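Local coordinates for cellulase (Xanthomonas axonopodis pv. citri, PDB 4W7W), which probably hydrolyses beta-1,4-glucan chains as a family 5 cellulase, and is held here with a bound cello-oligosaccharide, at residues F70-V75 with A131-R136; P77-P82 with A113-K118; G117-T122 with E154-S159; K207-L212 with L219-H224. All coordinates share one frame; numbering follows the deposited sequence.

Overall arrangement
From the N terminus, strand 65-70 of the closed eight-stranded (beta/alpha)8 barrel runs into helix 72-75, which contact 1 joins to helix 127-141, closing a long loop. Contact 2 lies wholly within that loop and ties the segment after helix 72-75 to the small hairpin of strands 114-115 and 118-119. Contact 3 begins where contact 2 ends, sharing G117 and K118; it takes the hairpin on to the loop after strand 147-150 and crosses contact 1 along the chain. Contact 4 follows in series as a short closure within the unit 183-186, 205-209, 219-226. It touches contact 3 through E154 and H224.

Contact 1: residues F70-V75 with A131-R136; sequences FLWERV and ADLWRR
L133 lays its side chain over one face of the W72 indole, joining two outer pieces of the (beta/alpha)8 barrel: the short helix 72-75, just past strand 65-70, and helix 127-141. The five-membered part of the indole does the touching, with L133 CG 3.6 Å from W72 NE1 and 3.7 Å from W72 CD1. With its CG anti to the backbone N (chi1 -170°), W72 swings the ring across to the leucine. Beyond the indole, L133 CD2 reaches V75 CG1 at 3.8 Å, the two side chains meeting at about a right angle. All three residues are buried, and no hydrogen bond crosses between the two segments.

The next shell holds these groups in place. W72 NE1 is hydrogen-bonded to Q76 OE1, which helps fix the indole's rotation, while L109 of strand 104-109 touches both W72 and L133 and I91 of helix 85-100 packs on V75. Q76 also bonds D132 OD2 through NE2. D132 forms a salt-bridge network with two arginines of its own helix: R135 NH2 reaches D132 OD1 at 2.9 Å, and R136 NE meets the syn side of D132 OD2 at 2.8 Å, tilted 29° from the carboxylate plane, with that oxygen nearly in the guanidinium plane.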
loop_
_atom_site.group_PDB
_atom_site.type_symbol
_atom_site.label_atom_id
_atom_site.label_comp_id
_atom_site.label_asym_id
_atom_site.label_seq_id
_atom_site.Cartn_x
_atom_site.Cartn_y
_atom_site.Cartn_z
ATOM N N PHE A 70 6.033 -2.514 -6.592
ATOM C CA PHE A 70 7.119 -2.585 -7.559
ATOM C C PHE A 70 8.177 -1.576 -7.130
ATOM O O PHE A 70 7.941 -0.737 -6.254
ATOM C CB PHE A 70 6.648 -2.327 -8.994
ATOM C CG PHE A 70 6.067 -0.969 -9.189
ATOM C CD1 PHE A 70 4.734 -0.774 -8.949
ATOM C CD2 PHE A 70 6.841 0.106 -9.580
ATOM C CE1 PHE A 70 4.147 0.454 -9.099
ATOM C CE2 PHE A 70 6.273 1.362 -9.713
ATOM C CZ PHE A 70 4.920 1.532 -9.486
ATOM N N LEU A 71 9.372 -1.709 -7.694
ATOM C CA LEU A 71 10.490 -0.862 -7.260
ATOM C C LEU A 71 10.714 0.345 -8.138
ATOM O O LEU A 71 10.751 0.269 -9.385
ATOM C CB LEU A 71 11.801 -1.624 -7.236
ATOM C CG LEU A 71 11.842 -2.829 -6.303
ATOM C CD1 LEU A 71 13.252 -3.372 -6.270
ATOM C CD2 LEU A 71 11.369 -2.455 -4.903
ATOM N N TRP A 72 10.926 1.475 -7.472
ATOM C CA TRP A 72 11.327 2.707 -8.128
ATOM C C TRP A 72 12.535 2.477 -9.036
ATOM O O TRP A 72 12.565 2.920 -10.178
ATOM C CB TRP A 72 11.614 3.745 -7.036
ATOM C CG TRP A 72 11.815 5.149 -7.489
ATOM C CD1 TRP A 72 11.863 5.631 -8.768
ATOM C CD2 TRP A 72 12.037 6.262 -6.626
ATOM N NE1 TRP A 72 12.115 6.981 -8.747
ATOM C CE2 TRP A 72 12.211 7.396 -7.444
ATOM C CE3 TRP A 72 12.119 6.404 -5.237
ATOM C CZ2 TRP A 72 12.470 8.656 -6.915
ATOM C CZ3 TRP A 72 12.397 7.648 -4.710
ATOM C CH2 TRP A 72 12.562 8.760 -5.549
ATOM N N GLU A 73 13.527 1.747 -8.537
ATOM C CA GLU A 73 14.756 1.523 -9.284
ATOM C C GLU A 73 14.552 0.697 -10.539
ATOM O O GLU A 73 15.352 0.796 -11.478
ATOM C CB GLU A 73 15.786 0.826 -8.410
ATOM C CG GLU A 73 16.196 1.602 -7.165
ATOM C CD GLU A 73 15.325 1.357 -5.937
ATOM O OE1 GLU A 73 14.214 0.793 -6.038
ATOM O OE2 GLU A 73 15.740 1.783 -4.839
ATOM N N ARG A 74 13.512 -0.150 -10.546
ATOM C CA ARG A 74 13.226 -0.987 -11.698
ATOM C C ARG A 74 12.366 -0.270 -12.730
ATOM O O ARG A 74 12.538 -0.522 -13.932
ATOM C CB ARG A 74 12.592 -2.314 -11.264
ATOM C CG ARG A 74 13.577 -3.171 -10.495
ATOM C CD ARG A 74 13.018 -4.521 -10.058
ATOM N NE ARG A 74 14.085 -5.301 -9.436
ATOM C CZ ARG A 74 13.954 -6.116 -8.395
ATOM N NH1 ARG A 74 12.777 -6.363 -7.842
ATOM N NH2 ARG A 74 15.039 -6.704 -7.908
ATOM N N VAL A 75 11.479 0.638 -12.298
ATOM C CA VAL A 75 10.680 1.377 -13.262
ATOM C C VAL A 75 11.379 2.633 -13.770
ATOM O O VAL A 75 11.045 3.130 -14.844
ATOM C CB VAL A 75 9.279 1.693 -12.689
ATOM C CG1 VAL A 75 9.290 2.898 -11.769
ATOM C CG2 VAL A 75 8.261 1.863 -13.801
ATOM N N ALA A 131 8.803 13.432 -7.163
ATOM C CA ALA A 131 7.772 14.132 -7.934
ATOM C C ALA A 131 7.921 13.827 -9.429
ATOM O O ALA A 131 6.930 13.687 -10.135
ATOM C CB ALA A 131 7.793 15.625 -7.648
ATOM N N ASP A 132 9.157 13.744 -9.918
ATOM C CA ASP A 132 9.380 13.404 -11.321
ATOM C C ASP A 132 8.890 11.998 -11.650
ATOM O O ASP A 132 8.239 11.775 -12.680
ATOM C CB ASP A 132 10.852 13.554 -11.702
ATOM C CG ASP A 132 11.093 13.228 -13.157
ATOM O OD1 ASP A 132 10.794 14.103 -14.010
ATOM O OD2 ASP A 132 11.574 12.126 -13.460
ATOM N N LEU A 133 9.193 11.045 -10.773
ATOM C CA LEU A 133 8.711 9.687 -10.943
ATOM C C LEU A 133 7.187 9.698 -11.096
ATOM O O LEU A 133 6.634 9.114 -12.036
ATOM C CB LEU A 133 9.160 8.836 -9.756
ATOM C CG LEU A 133 8.692 7.380 -9.665
ATOM C CD1 LEU A 133 7.238 7.225 -9.236
ATOM C CD2 LEU A 133 8.972 6.621 -10.958
ATOM N N TRP A 134 6.503 10.366 -10.163
ATOM C CA TRP A 134 5.056 10.340 -10.188
ATOM C C TRP A 134 4.443 11.160 -11.302
ATOM O O TRP A 134 3.384 10.819 -11.799
ATOM C CB TRP A 134 4.481 10.693 -8.807
ATOM C CG TRP A 134 4.450 9.493 -7.905
ATOM C CD1 TRP A 134 5.222 9.244 -6.817
ATOM C CD2 TRP A 134 3.658 8.327 -8.118
ATOM N NE1 TRP A 134 4.940 7.998 -6.316
ATOM C CE2 TRP A 134 3.982 7.416 -7.106
ATOM C CE3 TRP A 134 2.697 7.968 -9.066
ATOM C CZ2 TRP A 134 3.375 6.172 -7.008
ATOM C CZ3 TRP A 134 2.104 6.730 -8.975
ATOM C CH2 TRP A 134 2.432 5.846 -7.962
ATOM N N ARG A 135 5.102 12.241 -11.720
ATOM C CA ARG A 135 4.695 12.934 -12.943
ATOM C C ARG A 135 4.638 11.946 -14.114
ATOM O O ARG A 135 3.652 11.886 -14.863
ATOM C CB ARG A 135 5.668 14.065 -13.270
ATOM C CG ARG A 135 5.395 14.766 -14.593
ATOM C CD ARG A 135 6.417 15.855 -14.908
ATOM N NE ARG A 135 7.719 15.276 -15.200
ATOM C CZ ARG A 135 8.084 14.784 -16.378
ATOM N NH1 ARG A 135 7.254 14.825 -17.404
ATOM N NH2 ARG A 135 9.283 14.218 -16.505
ATOM N N ARG A 136 5.704 11.182 -14.256
ATOM C CA ARG A 136 5.811 10.250 -15.372
ATOM C C ARG A 136 4.764 9.146 -15.282
ATOM O O ARG A 136 4.145 8.804 -16.289
ATOM C CB ARG A 136 7.213 9.687 -15.432
ATOM C CG ARG A 136 8.261 10.719 -15.792
ATOM C CD ARG A 136 9.648 10.148 -15.674
ATOM N NE ARG A 136 10.729 11.096 -15.934
ATOM C CZ ARG A 136 11.212 11.352 -17.139
ATOM N NH1 ARG A 136 10.633 10.846 -18.212
ATOM N NH2 ARG A 136 12.242 12.163 -17.274
#

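Contact 2: residues P77-P82 with A113-K118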
loop_
_atom_site.group_PDB
_atom_site.type_symbol
_atom_site.label_atom_id
_atom_site.label_comp_id
_atom_site.label_asym_id
_atom_site.label_seq_id
_atom_site.Cartn_x
_atom_site.Cartn_y
_atom_site.Cartn_z
ATOM N N PRO A 77 15.310 3.615 -13.892
ATOM C CA PRO A 77 16.670 3.220 -13.521
ATOM C C PRO A 77 17.665 4.357 -13.302
ATOM O O PRO A 77 18.745 4.115 -12.766
ATOM C CB PRO A 77 17.125 2.322 -14.682
ATOM C CG PRO A 77 15.911 1.971 -15.440
ATOM C CD PRO A 77 14.870 2.996 -15.155
ATOM N N GLU A 78 17.302 5.576 -13.684
ATOM C CA GLU A 78 18.084 6.766 -13.343
ATOM C C GLU A 78 17.141 7.810 -12.816
ATOM O O GLU A 78 16.087 8.047 -13.405
ATOM C CB GLU A 78 18.799 7.300 -14.566
ATOM C CG GLU A 78 19.888 6.386 -15.078
ATOM C CD GLU A 78 21.108 6.332 -14.167
ATOM O OE1 GLU A 78 21.279 7.246 -13.320
ATOM O OE2 GLU A 78 21.897 5.373 -14.292
ATOM N N LEU A 79 17.506 8.438 -11.704
ATOM C CA LEU A 79 16.677 9.502 -11.159
ATOM C C LEU A 79 16.464 10.579 -12.211
ATOM O O LEU A 79 17.379 10.930 -12.963
ATOM C CB LEU A 79 17.312 10.117 -9.924
ATOM C CG LEU A 79 17.327 9.243 -8.679
ATOM C CD1 LEU A 79 18.062 9.970 -7.565
ATOM C CD2 LEU A 79 15.920 8.865 -8.244
ATOM N N ASN A 80 15.232 11.070 -12.259
ATOM C CA ASN A 80 14.819 12.088 -13.209
ATOM C C ASN A 80 14.842 11.646 -14.663
ATOM O O ASN A 80 14.620 12.473 -15.556
ATOM C CB ASN A 80 15.607 13.394 -12.997
ATOM C CG ASN A 80 15.420 13.939 -11.598
ATOM O OD1 ASN A 80 16.377 14.174 -10.866
ATOM N ND2 ASN A 80 14.182 14.123 -11.220
ATOM N N GLY A 81 15.047 10.355 -14.913
ATOM C CA GLY A 81 15.170 9.853 -16.265
ATOM C C GLY A 81 13.932 9.140 -16.771
ATOM O O GLY A 81 12.939 9.014 -16.068
ATOM N N PRO A 82 14.000 8.641 -18.001
ATOM C CA PRO A 82 12.853 7.981 -18.593
ATOM C C PRO A 82 12.455 6.715 -17.857
ATOM O O PRO A 82 13.284 6.055 -17.227
ATOM C CB PRO A 82 13.320 7.633 -20.011
ATOM C CG PRO A 82 14.802 7.625 -19.928
ATOM C CD PRO A 82 15.157 8.674 -18.915
ATOM N N ALA A 113 10.841 5.364 1.180
ATOM C CA ALA A 113 11.444 6.679 1.001
ATOM C C ALA A 113 12.938 6.618 0.690
ATOM O O ALA A 113 13.699 7.516 1.055
ATOM C CB ALA A 113 11.144 7.590 2.191
ATOM N N THR A 114 13.324 5.588 -0.059
ATOM C CA THR A 114 14.708 5.441 -0.512
ATOM C C THR A 114 14.785 5.138 -2.001
ATOM O O THR A 114 13.849 4.587 -2.587
ATOM C CB THR A 114 15.459 4.321 0.237
ATOM O OG1 THR A 114 14.937 3.037 -0.149
ATOM C CG2 THR A 114 15.390 4.501 1.718
ATOM N N TYR A 115 15.928 5.495 -2.592
ATOM C CA TYR A 115 16.277 5.078 -3.947
ATOM C C TYR A 115 17.719 4.584 -3.878
ATOM O O TYR A 115 18.617 5.319 -3.432
ATOM C CB TYR A 115 16.160 6.232 -4.926
ATOM C CG TYR A 115 16.403 5.840 -6.362
ATOM C CD1 TYR A 115 17.682 5.870 -6.906
ATOM C CD2 TYR A 115 15.354 5.477 -7.198
ATOM C CE1 TYR A 115 17.917 5.538 -8.232
ATOM C CE2 TYR A 115 15.569 5.150 -8.526
ATOM C CZ TYR A 115 16.853 5.180 -9.035
ATOM O OH TYR A 115 17.111 4.855 -10.352
ATOM N N SER A 116 17.922 3.336 -4.303
ATOM C CA SER A 116 19.201 2.644 -4.197
ATOM C C SER A 116 19.807 2.839 -2.824
ATOM O O SER A 116 20.993 3.150 -2.682
ATOM C CB SER A 116 20.141 3.087 -5.314
ATOM O OG SER A 116 19.684 2.530 -6.528
ATOM N N GLY A 117 18.962 2.671 -1.809
ATOM C CA GLY A 117 19.411 2.677 -0.433
ATOM C C GLY A 117 19.660 4.028 0.199
ATOM O O GLY A 117 20.051 4.080 1.355
ATOM N N LYS A 118 19.435 5.119 -0.532
ATOM C CA LYS A 118 19.660 6.480 -0.021
ATOM C C LYS A 118 18.315 7.148 0.203
ATOM O O LYS A 118 17.404 7.021 -0.605
ATOM C CB LYS A 118 20.472 7.324 -1.016
ATOM C CG LYS A 118 21.778 6.699 -1.477
ATOM C CD LYS A 118 22.782 6.518 -0.356
ATOM C CE LYS A 118 24.141 6.116 -0.918
ATOM N NZ LYS A 118 25.046 5.622 0.153
#
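L79 drops a methyl group almost squarely onto the phenol ring of Y115, and this is the tight part of the contact. L79 CD2 stands 3.5 Å from the ring centroid and only 7° off the normal, a CH-pi contact over the face. L79 CG follows toward the rim, 3.8 Å from Y115 CE1. The leucine and the tyrosine run antiparallel alongside one another. Y115 CG is anti to the backbone N (chi1 -175°), which carries the ring out from the hairpin toward the 77-82 loop. P77 O lies at the far edge of the ring, near its plane, 3.0 Å from Y115 OH, but this hydroxyl is hydrogen-bonded to Q76 O, one residue earlier.

The other side is much looser. P77 and E78 skirt the phenol end with their CB atoms directed away, and E78 is exposed to solvent. Each backbone is braced locally: a type II turn from E78 to G81 closes with G81 N to E78 O at 2.9 Å, and a type I' turn spans Y115 to K118. In this two-residue beta-hairpin, Y115 and K118 form a hydrogen-bonded pair, while S116 and G117 are exposed at its tip.

The 77-82 loop leads from helix 72-75 to helix 85-100. W72 of the first helix meets the Y115 ring edge-to-face and also touches L79, which packs on A129 of helix 127-141; E73 OE2 accepts the hydrogen bond of S116 N, tying the hairpin back to helix 72-75.

Contact 3: residues G117-T122 with E154-S159. With BGC (beta-D-glucopyranose), chain C.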
loop_
_atom_site.group_PDB
_atom_site.type_symbol
_atom_site.label_atom_id
_atom_site.label_comp_id
_atom_site.label_asym_id
_atom_site.label_seq_id
_atom_site.Cartn_x
_atom_site.Cartn_y
_atom_site.Cartn_z
ATOM N N GLY A 117 18.962 2.671 -1.809
ATOM C CA GLY A 117 19.411 2.677 -0.433
ATOM C C GLY A 117 19.660 4.028 0.199
ATOM O O GLY A 117 20.051 4.080 1.355
ATOM N N LYS A 118 19.435 5.119 -0.532
ATOM C CA LYS A 118 19.660 6.480 -0.021
ATOM C C LYS A 118 18.315 7.148 0.203
ATOM O O LYS A 118 17.404 7.021 -0.605
ATOM C CB LYS A 118 20.472 7.324 -1.016
ATOM C CG LYS A 118 21.778 6.699 -1.477
ATOM C CD LYS A 118 22.782 6.518 -0.356
ATOM C CE LYS A 118 24.141 6.116 -0.918
ATOM N NZ LYS A 118 25.046 5.622 0.153
ATOM N N ARG A 119 18.197 7.881 1.304
ATOM C CA ARG A 119 16.921 8.448 1.706
ATOM C C ARG A 119 16.555 9.698 0.925
ATOM O O ARG A 119 17.397 10.555 0.646
ATOM C CB ARG A 119 16.956 8.807 3.190
ATOM C CG ARG A 119 15.593 9.047 3.827
ATOM C CD ARG A 119 14.879 7.744 4.131
ATOM N NE ARG A 119 15.572 6.948 5.149
ATOM C CZ ARG A 119 15.281 5.676 5.430
ATOM N NH1 ARG A 119 14.294 5.040 4.803
ATOM N NH2 ARG A 119 15.955 5.047 6.372
ATOM N N ILE A 120 15.275 9.820 0.605
ATOM C CA ILE A 120 14.734 11.080 0.105
ATOM C C ILE A 120 15.071 12.210 1.075
ATOM O O ILE A 120 14.945 12.068 2.297
ATOM C CB ILE A 120 13.211 10.981 -0.070
ATOM C CG1 ILE A 120 12.900 10.071 -1.255
ATOM C CG2 ILE A 120 12.595 12.369 -0.236
ATOM C CD1 ILE A 120 11.428 9.782 -1.391
ATOM N N GLY A 121 15.501 13.336 0.518
ATOM C CA GLY A 121 15.892 14.506 1.299
ATOM C C GLY A 121 17.391 14.636 1.467
ATOM O O GLY A 121 17.873 15.674 1.892
ATOM N N THR A 122 18.128 13.579 1.142
ATOM C CA THR A 122 19.574 13.684 1.058
ATOM C C THR A 122 19.939 14.368 -0.242
ATOM O O THR A 122 19.094 14.515 -1.129
ATOM C CB THR A 122 20.266 12.311 1.114
ATOM O OG1 THR A 122 19.847 11.495 0.009
ATOM C CG2 THR A 122 19.985 11.615 2.472
ATOM N N GLU A 154 5.642 2.913 3.150
ATOM C CA GLU A 154 6.319 3.038 4.461
ATOM C C GLU A 154 7.541 3.968 4.486
ATOM O O GLU A 154 8.655 3.549 4.822
ATOM C CB GLU A 154 6.676 1.658 5.016
ATOM C CG GLU A 154 5.429 0.828 5.237
ATOM C CD GLU A 154 5.684 -0.471 5.966
ATOM O OE1 GLU A 154 6.843 -0.741 6.316
ATOM O OE2 GLU A 154 4.690 -1.222 6.182
ATOM N N PRO A 155 7.343 5.254 4.178
ATOM C CA PRO A 155 8.412 6.200 4.491
ATOM C C PRO A 155 8.828 6.065 5.957
ATOM O O PRO A 155 7.996 5.821 6.823
ATOM C CB PRO A 155 7.758 7.570 4.263
ATOM C CG PRO A 155 6.549 7.313 3.416
ATOM C CD PRO A 155 6.089 5.935 3.831
ATOM N N ASN A 156 10.118 6.220 6.215
ATOM C CA ASN A 156 10.657 6.224 7.570
ATOM C C ASN A 156 12.023 6.895 7.463
ATOM O O ASN A 156 12.524 7.103 6.359
ATOM C CB ASN A 156 10.773 4.795 8.105
ATOM C CG ASN A 156 11.733 3.949 7.317
ATOM O OD1 ASN A 156 11.386 3.382 6.249
ATOM N ND2 ASN A 156 12.935 3.871 7.782
ATOM N N GLY A 157 12.610 7.271 8.596
ATOM C CA GLY A 157 13.949 7.860 8.539
ATOM C C GLY A 157 13.951 9.271 7.966
ATOM O O GLY A 157 14.972 9.731 7.444
ATOM N N ILE A 158 12.808 9.937 8.076
ATOM C CA ILE A 158 12.569 11.281 7.564
ATOM C C ILE A 158 11.522 11.874 8.491
ATOM O O ILE A 158 10.613 11.156 8.920
ATOM C CB ILE A 158 12.141 11.258 6.063
ATOM C CG1 ILE A 158 11.887 12.675 5.544
ATOM C CG2 ILE A 158 10.947 10.340 5.828
ATOM C CD1 ILE A 158 11.818 12.766 4.037
ATOM N N SER A 159 11.649 13.144 8.854
ATOM C CA SER A 159 10.688 13.735 9.772
ATOM C C SER A 159 9.317 13.829 9.131
ATOM O O SER A 159 9.191 13.821 7.900
ATOM C CB SER A 159 11.133 15.123 10.205
ATOM O OG SER A 159 10.983 16.031 9.133
HETATM C C2 BGC C . 9.774 -3.011 9.687
HETATM C C3 BGC C . 9.334 -3.028 8.230
HETATM C C4 BGC C . 7.844 -3.332 8.109
HETATM C C5 BGC C . 7.049 -2.399 9.014
HETATM C C6 BGC C . 5.581 -2.781 9.067
HETATM C C1 BGC C . 8.884 -2.058 10.462
HETATM O O2 BGC C . 11.132 -2.578 9.817
HETATM O O3 BGC C . 10.080 -4.020 7.525
HETATM O O4 BGC C . 7.419 -3.246 6.748
HETATM O O5 BGC C . 7.526 -2.478 10.356
HETATM O O6 BGC C . 4.867 -1.933 9.972
HETATM O O HOH W 1 17.437 8.292 6.748
#
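Beside the glycan-binding cleft, at the C-terminal end of the barrel strand 147-150, R119 folds over the loop that carries E154. This glutamate binds the sugar directly: O4 of beta-D-glucopyranose donates to E154 OE1 at 2.6 Å. Its place in an Asn-Glu-Pro sequence is consistent with the acid/base glutamate of family 5 enzymes. Across the contact, the R119 chain starts anti to the backbone N and then bends at chi2 (78°) and chi3 (65°), which brings the guanidinium against the backbone of N156 and G157. N156 O and G157 CA lie over one face of it, with N156 O 3.1 Å from R119 NH1. A water in the guanidinium plane accepts from R119 NE at 2.8 Å and donates to G157 O at 2.9 Å, linking the arginine side chain to the backbone carbonyl of G157. R119 O is itself gripped twice, by T122 N and by T122 OG1 at 2.7 Å, which secures the type II turn from R119 to T122. Further along both segments, I158 CD1 packs against I120 O at 3.6 Å. I120, P155 and I158 all rest on W163 of helix 160-176, while the backbone of I120 bonds to A113 just before the hairpin strand 114-115.

Contact 4: residues K207-L212 with L219-H224; sequences KALEIL and LAFEAH
The F221 ring receives two leucines at a slant, neither squarely on a face nor at an edge. L209 CB and L212 CD1 each come to 3.9 Å from the same ring atom, F221 CE1, so the contact is concentrated on one corner of the phenyl group. L209 runs antiparallel to the phenylalanine side chain, placing its CD1 4.2 Å from F221 CD1. W254 supplies a further aromatic partner, in an edge-to-face pairing with F221. The other flat group, the H224 imidazole, has E222 OE2 at its edge, 12° out of the ring plane.

These residues belong to a beta-alpha-beta unit of the barrel, in which strand 183-186 is followed by helix 205-209 and then by the parallel strand 219-226. As the strand alternates, L219 and F221 turn to the helix side, whereas E222 and H224 project to the other. F221 CG is anti to the carbonyl carbon (chi1 -71°), bringing the ring up to L209 and L212. A type I turn from L209 to L212, closed by L212 N to L209 O at 3.2 Å, presents both leucines to the strand. F251 of helix 243-258 packs on F221 as well, and A164 of helix 160-176 receives L209.

On the barrel-interior side, H224 NE2 donates to E222 OE2 at 2.7 Å with an N-H...O angle of 159°, using the anti lone pair of that oxygen. E222 OE2 has a second partner in R67, a salt bridge to NH2. The other nitrogen of the imidazole, H224 ND1, is hydrogen-bonded to E154 OE2.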
loop_
_atom_site.group_PDB
_atom_site.type_symbol
_atom_site.label_atom_id
_atom_site.label_comp_id
_atom_site.label_asym_id
_atom_site.label_seq_id
_atom_site.Cartn_x
_atom_site.Cartn_y
_atom_site.Cartn_z
ATOM N N LYS A 207 -0.225 15.918 12.727
ATOM C CA LYS A 207 -0.029 17.346 12.618
ATOM C C LYS A 207 0.612 17.711 11.287
ATOM O O LYS A 207 0.202 18.677 10.651
ATOM C CB LYS A 207 0.828 17.856 13.787
ATOM C CG LYS A 207 1.188 19.317 13.741
ATOM C CD LYS A 207 -0.044 20.214 13.750
ATOM C CE LYS A 207 0.343 21.678 13.730
ATOM N NZ LYS A 207 -0.862 22.552 13.754
ATOM N N ALA A 208 1.636 16.979 10.875
ATOM C CA ALA A 208 2.361 17.360 9.672
ATOM C C ALA A 208 1.477 17.296 8.437
ATOM O O ALA A 208 1.594 18.124 7.534
ATOM C CB ALA A 208 3.557 16.459 9.483
ATOM N N LEU A 209 0.599 16.302 8.361
ATOM C CA LEU A 209 -0.148 16.048 7.135
ATOM C C LEU A 209 -1.413 16.873 7.040
ATOM O O LEU A 209 -2.033 16.906 5.978
ATOM C CB LEU A 209 -0.455 14.561 6.998
ATOM C CG LEU A 209 0.808 13.747 6.755
ATOM C CD1 LEU A 209 0.519 12.272 6.947
ATOM C CD2 LEU A 209 1.418 13.979 5.375
ATOM N N GLU A 210 -1.782 17.578 8.101
ATOM C CA GLU A 210 -2.853 18.564 8.001
ATOM C C GLU A 210 -2.560 19.680 6.984
ATOM O O GLU A 210 -3.466 20.347 6.503
ATOM C CB GLU A 210 -3.143 19.128 9.389
ATOM C CG GLU A 210 -3.940 18.101 10.151
ATOM C CD GLU A 210 -3.943 18.250 11.662
ATOM O OE1 GLU A 210 -3.642 19.340 12.190
ATOM O OE2 GLU A 210 -4.280 17.241 12.340
ATOM N N ILE A 211 -1.289 19.873 6.669
ATOM C CA ILE A 211 -0.890 20.934 5.754
ATOM C C ILE A 211 -1.223 20.587 4.307
ATOM O O ILE A 211 -1.261 21.477 3.463
ATOM C CB ILE A 211 0.632 21.254 5.849
ATOM C CG1 ILE A 211 1.474 20.226 5.099
ATOM C CG2 ILE A 211 1.098 21.421 7.281
ATOM C CD1 ILE A 211 2.939 20.462 5.260
ATOM N N LEU A 212 -1.432 19.307 3.993
ATOM C CA LEU A 212 -1.508 18.926 2.594
ATOM C C LEU A 212 -2.734 19.462 1.893
ATOM O O LEU A 212 -3.817 19.497 2.461
ATOM C CB LEU A 212 -1.519 17.420 2.418
ATOM C CG LEU A 212 -0.249 16.675 2.773
ATOM C CD1 LEU A 212 -0.453 15.211 2.427
ATOM C CD2 LEU A 212 0.964 17.193 2.037
ATOM N N LEU A 219 -7.850 12.346 -2.534
ATOM C CA LEU A 219 -6.757 11.854 -1.716
ATOM C C LEU A 219 -7.316 10.945 -0.632
ATOM O O LEU A 219 -8.426 11.167 -0.153
ATOM C CB LEU A 219 -6.157 13.078 -1.029
ATOM C CG LEU A 219 -4.769 13.073 -0.461
ATOM C CD1 LEU A 219 -3.817 12.816 -1.614
ATOM C CD2 LEU A 219 -4.458 14.431 0.168
ATOM N N ALA A 220 -6.511 9.977 -0.213
ATOM C CA ALA A 220 -6.763 9.245 1.031
ATOM C C ALA A 220 -5.435 8.995 1.705
ATOM O O ALA A 220 -4.405 8.900 1.042
ATOM C CB ALA A 220 -7.515 7.941 0.772
ATOM N N PHE A 221 -5.475 8.861 3.025
ATOM C CA PHE A 221 -4.277 8.625 3.804
ATOM C C PHE A 221 -4.108 7.131 4.009
ATOM O O PHE A 221 -5.006 6.448 4.522
ATOM C CB PHE A 221 -4.350 9.403 5.118
ATOM C CG PHE A 221 -4.199 10.866 4.874
ATOM C CD1 PHE A 221 -2.946 11.431 4.782
ATOM C CD2 PHE A 221 -5.304 11.657 4.572
ATOM C CE1 PHE A 221 -2.786 12.765 4.449
ATOM C CE2 PHE A 221 -5.155 12.997 4.241
ATOM C CZ PHE A 221 -3.895 13.539 4.197
ATOM N N GLU A 222 -2.950 6.637 3.600
ATOM C CA GLU A 222 -2.611 5.228 3.725
ATOM C C GLU A 222 -1.902 4.975 5.040
ATOM O O GLU A 222 -0.862 5.577 5.289
ATOM C CB GLU A 222 -1.695 4.824 2.558
ATOM C CG GLU A 222 -1.270 3.365 2.623
ATOM C CD GLU A 222 -0.413 2.946 1.455
ATOM O OE1 GLU A 222 -0.550 3.557 0.374
ATOM O OE2 GLU A 222 0.377 1.979 1.625
ATOM N N ALA A 223 -2.464 4.061 5.831
ATOM C CA ALA A 223 -1.837 3.595 7.056
ATOM C C ALA A 223 -1.647 2.084 6.948
ATOM O O ALA A 223 -2.340 1.419 6.173
ATOM C CB ALA A 223 -2.670 3.937 8.282
ATOM N N HIS A 224 -0.677 1.568 7.698
ATOM C CA HIS A 224 -0.441 0.130 7.815
ATOM C C HIS A 224 -0.604 -0.254 9.262
ATOM O O HIS A 224 -0.340 0.551 10.150
ATOM C CB HIS A 224 0.966 -0.253 7.364
ATOM C CG HIS A 224 1.206 -0.007 5.907
ATOM N ND1 HIS A 224 2.382 -0.349 5.281
ATOM C CD2 HIS A 224 0.411 0.537 4.958
ATOM C CE1 HIS A 224 2.303 0.001 4.005
ATOM N NE2 HIS A 224 1.114 0.525 3.784
#